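Local coordinates for bifunctional enzyme cysn/cysc (Mycobacterium tuberculosis, PDB 4BZP), which phosphorylates adenosine-5'-phosphosulfate with ATP as the adenylyl-sulfate (APS) kinase part of a bifunctional sulfate-activating enzyme, at residues Phe107-Asp112 / Leu153-Asp158; Val8-Leu13 / Leu79-Ala84; His68-Leu73 / Lys97-Ala102. All coordinates share one frame; numbering follows the deposited sequence. Where two conformers were deposited one is given.

Interaction 1 (Phe107-Asp112 / Leu153-Asp158); sequences FEVFCD and LRLTPD. With EDO (1,2-ethanediol), chain G; EDO (1,2-ethanediol), chain F.
Val-109 lays its CG1 methyl against CD1 of Leu-155, 3.6 Å away, the two side chains meeting at a slant on the face of the sheet that also carries Cys-111 and Leu-153. CG1 gets there because it stands anti to the backbone N (chi1 176°). Between the two parallel strands, Phe-110 does the central bonding: its N reaches Leu-153 O at 2.9 Å and its O takes Leu-155 N at 2.8 Å. Asp-112 N then continues the pattern past the strand end, to Leu-155 O. On the other face Arg-154 runs alongside Phe-110 and Asp-112. In the conformer described, one of two, a bend at chi3 (-42°) brings NH1 to 3.3 Å from Asp-112 OD2, a long and therefore less certain salt bridge that lies near the guanidinium plane but meets the carboxylate from above its own. The same NH1 sits 3.3 Å from Phe-110 CE2, at the ring edge, so this is not a stacked cation-pi pair. The other oxygen of the same carboxylate, OD1, forms a salt bridge with Arg-147. Pro-157 CD closes on Asp-112 O, near the bound ADP. Strand 153-155 is one edge of the sheet within this chain; strand 6-11 borders 107-111 on its other side, while helix 161-173 covers Leu-153 and Leu-155.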
loop_
_atom_site.group_PDB
_atom_site.type_symbol
_atom_site.label_atom_id
_atom_site.label_comp_id
_atom_site.label_asym_id
_atom_site.label_seq_id
_atom_site.Cartn_x
_atom_site.Cartn_y
_atom_site.Cartn_z
ATOM N N PHE A 107 -14.351 7.783 7.655
ATOM C CA PHE A 107 -14.950 8.109 8.944
ATOM C C PHE A 107 -13.860 8.416 9.940
ATOM O O PHE A 107 -12.972 7.609 10.152
ATOM C CB PHE A 107 -15.804 6.956 9.432
ATOM C CG PHE A 107 -16.850 6.519 8.474
ATOM C CD1 PHE A 107 -18.078 7.107 8.482
ATOM C CD2 PHE A 107 -16.576 5.509 7.554
ATOM C CE1 PHE A 107 -19.063 6.689 7.585
ATOM C CE2 PHE A 107 -17.544 5.105 6.649
ATOM C CZ PHE A 107 -18.777 5.699 6.677
ATOM N N GLU A 108 -13.954 9.566 10.588
ATOM C CA GLU A 108 -13.054 10.006 11.661
ATOM C C GLU A 108 -13.688 9.544 12.969
ATOM O O GLU A 108 -14.770 10.048 13.348
ATOM C CB GLU A 108 -12.789 11.546 11.667
ATOM C CG GLU A 108 -11.795 11.973 12.781
ATOM C CD GLU A 108 -11.720 13.454 13.102
ATOM O OE1 GLU A 108 -12.772 13.993 13.361
ATOM O OE2 GLU A 108 -10.635 14.083 13.117
ATOM N N VAL A 109 -13.047 8.640 13.665
ATOM C CA VAL A 109 -13.548 8.074 14.911
ATOM C C VAL A 109 -12.627 8.484 16.028
ATOM O O VAL A 109 -11.424 8.167 16.043
ATOM C CB VAL A 109 -13.680 6.575 14.833
ATOM C CG1 VAL A 109 -14.105 6.035 16.189
ATOM C CG2 VAL A 109 -14.673 6.183 13.740
ATOM N N PHE A 110 -13.125 9.280 16.982
ATOM C CA PHE A 110 -12.356 9.794 18.098
ATOM C C PHE A 110 -12.513 8.938 19.342
ATOM O O PHE A 110 -13.629 8.836 19.872
ATOM C CB PHE A 110 -12.824 11.214 18.361
ATOM C CG PHE A 110 -12.153 11.932 19.512
ATOM C CD1 PHE A 110 -10.891 11.634 19.957
ATOM C CD2 PHE A 110 -12.833 12.997 20.122
ATOM C CE1 PHE A 110 -10.349 12.318 21.017
ATOM C CE2 PHE A 110 -12.251 13.732 21.160
ATOM C CZ PHE A 110 -11.007 13.374 21.599
ATOM N N CYS A 111 -11.424 8.294 19.776
ATOM C CA CYS A 111 -11.398 7.551 21.021
ATOM C C CYS A 111 -11.116 8.549 22.099
ATOM O O CYS A 111 -9.947 8.838 22.439
ATOM C CB CYS A 111 -10.321 6.458 20.951
ATOM S SG CYS A 111 -10.743 5.173 19.729
ATOM N N ASP A 112 -12.176 9.105 22.647
ATOM C CA ASP A 112 -12.126 10.201 23.643
ATOM C C ASP A 112 -12.040 9.674 25.051
ATOM O O ASP A 112 -13.021 9.647 25.809
ATOM C CB ASP A 112 -13.299 11.139 23.503
ATOM C CG ASP A 112 -13.161 12.419 24.361
ATOM O OD1 ASP A 112 -12.087 12.644 24.948
ATOM O OD2 ASP A 112 -14.158 13.194 24.327
ATOM N N LEU A 153 -17.808 9.899 14.842
ATOM C CA LEU A 153 -18.216 9.111 15.973
ATOM C C LEU A 153 -17.246 9.378 17.097
ATOM O O LEU A 153 -16.028 9.451 16.897
ATOM C CB LEU A 153 -18.181 7.632 15.601
ATOM C CG LEU A 153 -18.530 6.623 16.695
ATOM C CD1 LEU A 153 -19.969 6.811 17.186
ATOM C CD2 LEU A 153 -18.309 5.219 16.174
ATOM N N ARG A 154 -17.740 9.535 18.305
ATOM C CA ARG A 154 -16.932 9.731 19.490
ATOM C C ARG A 154 -17.149 8.521 20.373
ATOM O O ARG A 154 -18.272 8.244 20.790
ATOM C CB ARG A 154 -17.360 11.024 20.211
ATOM C CG ARG A 154 -16.535 11.345 21.465
ATOM C CD ARG A 154 -16.990 12.588 22.247
ATOM N NE ARG A 154 -17.327 13.664 21.334
ATOM C CZ ARG A 154 -16.499 14.675 21.088
ATOM N NH1 ARG A 154 -15.336 14.738 21.702
ATOM N NH2 ARG A 154 -16.859 15.605 20.241
ATOM N N LEU A 155 -16.103 7.749 20.653
ATOM C CA LEU A 155 -16.124 6.575 21.521
ATOM C C LEU A 155 -15.684 6.973 22.905
ATOM O O LEU A 155 -14.685 7.672 23.045
ATOM C CB LEU A 155 -15.224 5.489 20.992
ATOM C CG LEU A 155 -15.579 4.946 19.594
ATOM C CD1 LEU A 155 -14.575 3.912 19.103
ATOM C CD2 LEU A 155 -16.991 4.354 19.577
ATOM N N THR A 156 -16.390 6.525 23.937
ATOM C CA THR A 156 -16.144 6.958 25.276
ATOM C C THR A 156 -15.869 5.745 26.196
ATOM O O THR A 156 -16.418 4.657 25.993
ATOM C CB THR A 156 -17.325 7.806 25.797
ATOM O OG1 THR A 156 -18.484 7.039 25.693
ATOM C CG2 THR A 156 -17.441 9.058 25.002
ATOM N N PRO A 157 -15.089 5.944 27.264
ATOM C CA PRO A 157 -14.551 4.826 28.054
ATOM C C PRO A 157 -15.568 4.119 28.943
ATOM O O PRO A 157 -15.278 3.088 29.476
ATOM C CB PRO A 157 -13.388 5.499 28.837
ATOM C CG PRO A 157 -13.707 6.913 28.894
ATOM C CD PRO A 157 -14.394 7.210 27.581
ATOM N N ASP A 158 -16.766 4.694 29.101
ATOM C CA ASP A 158 -17.850 4.010 29.807
ATOM C C ASP A 158 -18.404 2.802 29.048
ATOM O O ASP A 158 -19.064 1.966 29.636
ATOM C CB ASP A 158 -18.998 4.994 30.148
ATOM C CG ASP A 158 -19.589 5.647 28.933
ATOM O OD1 ASP A 158 -18.843 6.422 28.291
ATOM O OD2 ASP A 158 -20.755 5.379 28.570
HETATM C C1 EDO G . -20.609 11.566 18.390
HETATM O O1 EDO G . -20.581 10.159 18.397
HETATM C C2 EDO G . -20.507 12.170 17.018
HETATM O O2 EDO G . -19.144 12.465 16.821
HETATM C C1 EDO F . -8.293 12.983 25.333
HETATM O O1 EDO F . -9.224 12.009 24.921
HETATM C C2 EDO F . -7.989 13.709 24.061
HETATM O O2 EDO F . -8.444 15.012 24.287
#

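Interaction 2 (Val8-Leu13 / Leu79-Ala84); sequences VWFTGL and LVLVPA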
loop_
_atom_site.group_PDB
_atom_site.type_symbol
_atom_site.label_atom_id
_atom_site.label_comp_id
_atom_site.label_asym_id
_atom_site.label_seq_id
_atom_site.Cartn_x
_atom_site.Cartn_y
_atom_site.Cartn_z
ATOM N N VAL A 8 -12.075 3.575 8.193
ATOM C CA VAL A 8 -12.280 4.116 9.507
ATOM C C VAL A 8 -10.942 4.591 10.047
ATOM O O VAL A 8 -10.032 3.780 10.227
ATOM C CB VAL A 8 -12.878 3.055 10.448
ATOM C CG1 VAL A 8 -13.090 3.651 11.832
ATOM C CG2 VAL A 8 -14.169 2.515 9.881
ATOM N N TRP A 9 -10.811 5.880 10.296
ATOM C CA TRP A 9 -9.570 6.537 10.717
ATOM C C TRP A 9 -9.738 6.902 12.162
ATOM O O TRP A 9 -10.495 7.861 12.516
ATOM C CB TRP A 9 -9.326 7.769 9.861
ATOM C CG TRP A 9 -7.980 8.386 9.951
ATOM C CD1 TRP A 9 -7.581 9.319 10.815
ATOM C CD2 TRP A 9 -6.845 8.094 9.095
ATOM N NE1 TRP A 9 -6.255 9.622 10.589
ATOM C CE2 TRP A 9 -5.798 8.906 9.515
ATOM C CE3 TRP A 9 -6.628 7.241 8.017
ATOM C CZ2 TRP A 9 -4.533 8.881 8.880
ATOM C CZ3 TRP A 9 -5.364 7.236 7.431
ATOM C CH2 TRP A 9 -4.388 8.024 7.881
ATOM N N PHE A 10 -9.079 6.178 13.050
ATOM C CA PHE A 10 -9.127 6.523 14.428
ATOM C C PHE A 10 -8.253 7.720 14.736
ATOM O O PHE A 10 -7.343 8.194 13.987
ATOM C CB PHE A 10 -8.704 5.364 15.301
ATOM C CG PHE A 10 -9.653 4.225 15.286
ATOM C CD1 PHE A 10 -9.566 3.262 14.304
ATOM C CD2 PHE A 10 -10.655 4.126 16.234
ATOM C CE1 PHE A 10 -10.471 2.232 14.258
ATOM C CE2 PHE A 10 -11.564 3.099 16.189
ATOM C CZ PHE A 10 -11.435 2.112 15.229
ATOM N N THR A 11 -8.517 8.234 15.901
ATOM C CA THR A 11 -7.622 9.271 16.463
ATOM C C THR A 11 -7.865 9.300 17.962
ATOM O O THR A 11 -8.971 9.061 18.426
ATOM C CB THR A 11 -7.839 10.639 15.783
ATOM O OG1 THR A 11 -6.940 11.592 16.380
ATOM C CG2 THR A 11 -9.277 11.127 15.902
ATOM N N GLY A 12 -6.823 9.559 18.717
ATOM C CA GLY A 12 -6.869 9.642 20.164
ATOM C C GLY A 12 -5.520 9.364 20.772
ATOM O O GLY A 12 -4.624 8.800 20.130
ATOM N N LEU A 13 -5.409 9.668 22.059
ATOM C CA LEU A 13 -4.216 9.472 22.783
ATOM C C LEU A 13 -3.731 8.030 22.796
ATOM O O LEU A 13 -4.506 7.089 22.648
ATOM C CB LEU A 13 -4.379 9.944 24.233
ATOM C CG LEU A 13 -4.691 11.413 24.419
ATOM C CD1 LEU A 13 -4.958 11.700 25.899
ATOM C CD2 LEU A 13 -3.567 12.309 23.951
ATOM N N LEU A 79 -12.565 -3.115 4.087
ATOM C CA LEU A 79 -12.932 -2.196 5.128
ATOM C C LEU A 79 -11.665 -1.984 5.931
ATOM O O LEU A 79 -11.202 -2.882 6.613
ATOM C CB LEU A 79 -14.071 -2.747 5.979
ATOM C CG LEU A 79 -14.701 -1.790 7.005
ATOM C CD1 LEU A 79 -13.809 -1.527 8.192
ATOM C CD2 LEU A 79 -15.127 -0.490 6.356
ATOM N N VAL A 80 -11.083 -0.797 5.802
ATOM C CA VAL A 80 -9.764 -0.484 6.368
ATOM C C VAL A 80 -9.917 0.227 7.711
ATOM O O VAL A 80 -10.696 1.166 7.802
ATOM C CB VAL A 80 -8.924 0.378 5.425
ATOM C CG1 VAL A 80 -7.497 0.582 5.942
ATOM C CG2 VAL A 80 -8.856 -0.267 4.031
ATOM N N LEU A 81 -9.192 -0.218 8.704
ATOM C CA LEU A 81 -9.257 0.325 10.071
ATOM C C LEU A 81 -7.885 0.826 10.411
ATOM O O LEU A 81 -6.911 0.027 10.383
ATOM C CB LEU A 81 -9.676 -0.772 11.021
ATOM C CG LEU A 81 -11.055 -1.347 10.696
ATOM C CD1 LEU A 81 -11.181 -2.827 10.975
ATOM C CD2 LEU A 81 -12.122 -0.591 11.472
ATOM N N VAL A 82 -7.738 2.118 10.692
ATOM C CA VAL A 82 -6.411 2.738 10.896
ATOM C C VAL A 82 -6.339 3.281 12.301
ATOM O O VAL A 82 -6.892 4.361 12.604
ATOM C CB VAL A 82 -6.193 3.866 9.902
ATOM C CG1 VAL A 82 -4.778 4.436 10.061
ATOM C CG2 VAL A 82 -6.425 3.389 8.490
ATOM N N PRO A 83 -5.631 2.559 13.201
ATOM C CA PRO A 83 -5.562 3.004 14.587
ATOM C C PRO A 83 -4.374 3.868 14.953
ATOM O O PRO A 83 -3.740 3.624 16.031
ATOM C CB PRO A 83 -5.492 1.689 15.332
ATOM C CG PRO A 83 -4.718 0.801 14.432
ATOM C CD PRO A 83 -5.173 1.163 13.054
ATOM N N ALA A 84 -4.219 4.977 14.270
ATOM C CA ALA A 84 -3.100 5.898 14.529
ATOM C C ALA A 84 -3.529 7.014 15.453
ATOM O O ALA A 84 -4.704 7.397 15.509
ATOM C CB ALA A 84 -2.561 6.440 13.224
HETATM O O HOH W 1 -5.382 7.269 12.256
#
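Val-82 sets its CG1 over one face of the Trp-9 indole, 4.0 Å from the centroid of the six-membered ring and 18° off its normal, a CH-pi contact in the tightly packed half of this pair of parallel strands. On the opposite face of the sheet Val-8 and Leu-81 lie side by side, CB to CD2 3.9 Å. Three backbone bonds join the strands: Val-8 N to Val-80 O, Val-82 N to Val-8 O, and Phe-10 N to Val-82 O. In the conformer described, the Phe-10 ring has Val-82 O at its edge, 3.4 Å from CD1. Beyond Val-82 the pairing loosens. The CA atoms of Thr-11 and Ala-84 are 6.0 Å apart, Phe-10 O and Ala-84 O face each other as two acceptors, and a water lies 2.8 Å from Phe-10 O. Here the chain runs on through Gly-12 and Leu-13 into the P-loop, where Leu-13 touches ADP; the backbone angles of Gly-12 (156/168°) suit glycine. Strand 106-111 flanks 8-11 on the side away from 79-82. Helix 18-31 packs under Phe-10 and Leu-81, and helix 56-75 covers Trp-9, Val-80 and Ala-84.

Interaction 3 (His68-Leu73 / Lys97-Ala102); sequences HVATLL and KVHADA
Thr-71, in the conformer described, places its CG2 methyl almost exactly over the centre of the His-99 imidazole, 3.4 Å from the centroid and 2° off the ring normal, where two helices flanking the central parallel sheet of this P-loop kinase fold pack together. Ala-70 CB comes to the same ring from a different direction, at its edge, 3.7 Å from NE2. A second CH-pi contact lies toward the start of segment 68-73: Val-98 CG1 sits over a face of the His-68 ring, 3.8 Å from the centroid but displaced toward the rim, with CG2 close by. The His-68 and Val-98 side chains cross at about a right angle. No hydrogen bond or salt bridge joins the two segments, which are held by methyl groups on rings. Their axes approach to 9.4 Å and diverge by 31°, running in the same general sense, as expected for two helices linked through strand 79-82.

Further out, the His-99 ring is fixed at both nitrogens: ND1 bonds to Ala-95 O one helical turn earlier, and NE2 to Thr-7 OG1 on strand 6-11. Phe-106 also meets this ring. Segment 68-73 borders the second subunit along its length, His-68 on Gly-47 and Leu-72 on Tyr-37 of that neighbouring chain. On Thr-71, CG2 stands anti to the carbonyl carbon, which directs that methyl onto His-99; Thr-71 CB lies 4.4 Å from Ala-102 CB.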
loop_
_atom_site.group_PDB
_atom_site.type_symbol
_atom_site.label_atom_id
_atom_site.label_comp_id
_atom_site.label_asym_id
_atom_site.label_seq_id
_atom_site.Cartn_x
_atom_site.Cartn_y
_atom_site.Cartn_z
ATOM N N HIS A 68 -2.848 6.936 1.807
ATOM C CA HIS A 68 -2.843 6.388 0.453
ATOM C C HIS A 68 -2.900 4.871 0.427
ATOM O O HIS A 68 -3.578 4.287 -0.424
ATOM C CB HIS A 68 -1.607 6.902 -0.302
ATOM C CG HIS A 68 -1.722 8.330 -0.709
ATOM N ND1 HIS A 68 -2.553 8.777 -1.717
ATOM C CD2 HIS A 68 -1.080 9.421 -0.244
ATOM C CE1 HIS A 68 -2.472 10.086 -1.804
ATOM N NE2 HIS A 68 -1.602 10.509 -0.904
ATOM N N VAL A 69 -2.254 4.198 1.377
ATOM C CA VAL A 69 -2.363 2.748 1.463
ATOM C C VAL A 69 -3.787 2.385 1.805
ATOM O O VAL A 69 -4.353 1.460 1.233
ATOM C CB VAL A 69 -1.345 2.136 2.411
ATOM C CG1 VAL A 69 -1.583 0.652 2.559
ATOM C CG2 VAL A 69 0.061 2.495 1.953
ATOM N N ALA A 70 -4.398 3.124 2.728
ATOM C CA ALA A 70 -5.795 2.852 3.036
ATOM C C ALA A 70 -6.693 3.024 1.830
ATOM O O ALA A 70 -7.611 2.201 1.637
ATOM C CB ALA A 70 -6.248 3.754 4.148
ATOM N N THR A 71 -6.486 4.055 1.026
ATOM C CA THR A 71 -7.374 4.255 -0.151
ATOM C C THR A 71 -7.158 3.158 -1.118
ATOM O O THR A 71 -8.134 2.682 -1.745
ATOM C CB THR A 71 -7.251 5.598 -0.908
ATOM O OG1 THR A 71 -5.955 5.674 -1.519
ATOM C CG2 THR A 71 -7.557 6.767 -0.008
ATOM N N LEU A 72 -5.935 2.688 -1.273
ATOM C CA LEU A 72 -5.639 1.555 -2.169
ATOM C C LEU A 72 -6.347 0.283 -1.713
ATOM O O LEU A 72 -7.014 -0.408 -2.518
ATOM C CB LEU A 72 -4.124 1.375 -2.285
ATOM C CG LEU A 72 -3.592 0.132 -2.991
ATOM C CD1 LEU A 72 -4.100 0.218 -4.388
ATOM C CD2 LEU A 72 -2.073 0.039 -2.947
ATOM N N LEU A 73 -6.249 -0.029 -0.425
ATOM C CA LEU A 73 -6.892 -1.228 0.086
ATOM C C LEU A 73 -8.400 -1.100 -0.044
ATOM O O LEU A 73 -9.086 -2.079 -0.316
ATOM C CB LEU A 73 -6.507 -1.492 1.518
ATOM C CG LEU A 73 -5.061 -1.923 1.774
ATOM C CD1 LEU A 73 -4.735 -1.868 3.269
ATOM C CD2 LEU A 73 -4.824 -3.333 1.197
ATOM N N LYS A 97 -9.104 14.110 2.844
ATOM C CA LYS A 97 -9.102 14.640 1.461
ATOM C C LYS A 97 -8.536 13.582 0.513
ATOM O O LYS A 97 -9.034 13.416 -0.615
ATOM C CB LYS A 97 -8.289 15.921 1.400
ATOM C CG LYS A 97 -8.147 16.422 -0.022
ATOM C CD LYS A 97 -7.481 17.771 0.011
ATOM C CE LYS A 97 -7.084 18.179 -1.405
ATOM N NZ LYS A 97 -8.304 18.213 -2.234
ATOM N N VAL A 98 -7.519 12.826 0.872
ATOM C CA VAL A 98 -7.025 11.757 0.047
ATOM C C VAL A 98 -8.172 10.803 -0.287
ATOM O O VAL A 98 -8.292 10.307 -1.425
ATOM C CB VAL A 98 -5.814 11.032 0.709
ATOM C CG1 VAL A 98 -5.496 9.730 0.031
ATOM C CG2 VAL A 98 -4.575 11.934 0.690
ATOM N N HIS A 99 -8.950 10.445 0.709
ATOM C CA HIS A 99 -10.077 9.522 0.495
ATOM C C HIS A 99 -11.147 10.162 -0.364
ATOM O O HIS A 99 -11.595 9.519 -1.341
ATOM C CB HIS A 99 -10.638 9.081 1.837
ATOM C CG HIS A 99 -9.796 8.041 2.494
ATOM N ND1 HIS A 99 -8.573 8.328 3.067
ATOM C CD2 HIS A 99 -9.955 6.710 2.602
ATOM C CE1 HIS A 99 -8.040 7.208 3.530
ATOM N NE2 HIS A 99 -8.851 6.208 3.243
ATOM N N ALA A 100 -11.507 11.392 -0.081
ATOM C CA ALA A 100 -12.572 12.035 -0.859
ATOM C C ALA A 100 -12.139 12.179 -2.313
ATOM O O ALA A 100 -12.982 11.988 -3.213
ATOM C CB ALA A 100 -12.908 13.379 -0.241
ATOM N N ASP A 101 -10.896 12.542 -2.546
ATOM C CA ASP A 101 -10.400 12.683 -3.931
ATOM C C ASP A 101 -10.497 11.355 -4.679
ATOM O O ASP A 101 -10.704 11.353 -5.929
ATOM C CB ASP A 101 -8.953 13.165 -3.970
ATOM C CG ASP A 101 -8.744 14.613 -3.573
ATOM O OD1 ASP A 101 -9.687 15.397 -3.529
ATOM O OD2 ASP A 101 -7.559 14.938 -3.329
ATOM N N ALA A 102 -10.324 10.234 -3.978
ATOM C CA ALA A 102 -10.438 8.891 -4.543
ATOM C C ALA A 102 -11.838 8.327 -4.599
ATOM O O ALA A 102 -12.030 7.172 -5.070
ATOM C CB ALA A 102 -9.556 7.967 -3.745
#

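Interactions 1 and 2 belong to one parallel sheet, ordered 36-38, 79-82, 6-11, 106-111, 153-155, and their centres are 10 Å apart. They join directly where strands 6-11 and 106-111 are neighbours, with Val-109 CG2 3.5 Å from Val-8 CG1. Interaction 3 lies on the helices over the sheet, 14 Å from interaction 2 and 22 Å from interaction 1, centre to centre. It touches interaction 2 through Val-80, which packs on Ala-70 and Leu-73. Along the chain, interactions 2 and 3 interleave, whereas interaction 1 follows both. The sheet contacts thus lead at their C-terminal ends toward ADP, while the helix pair borders the second subunit.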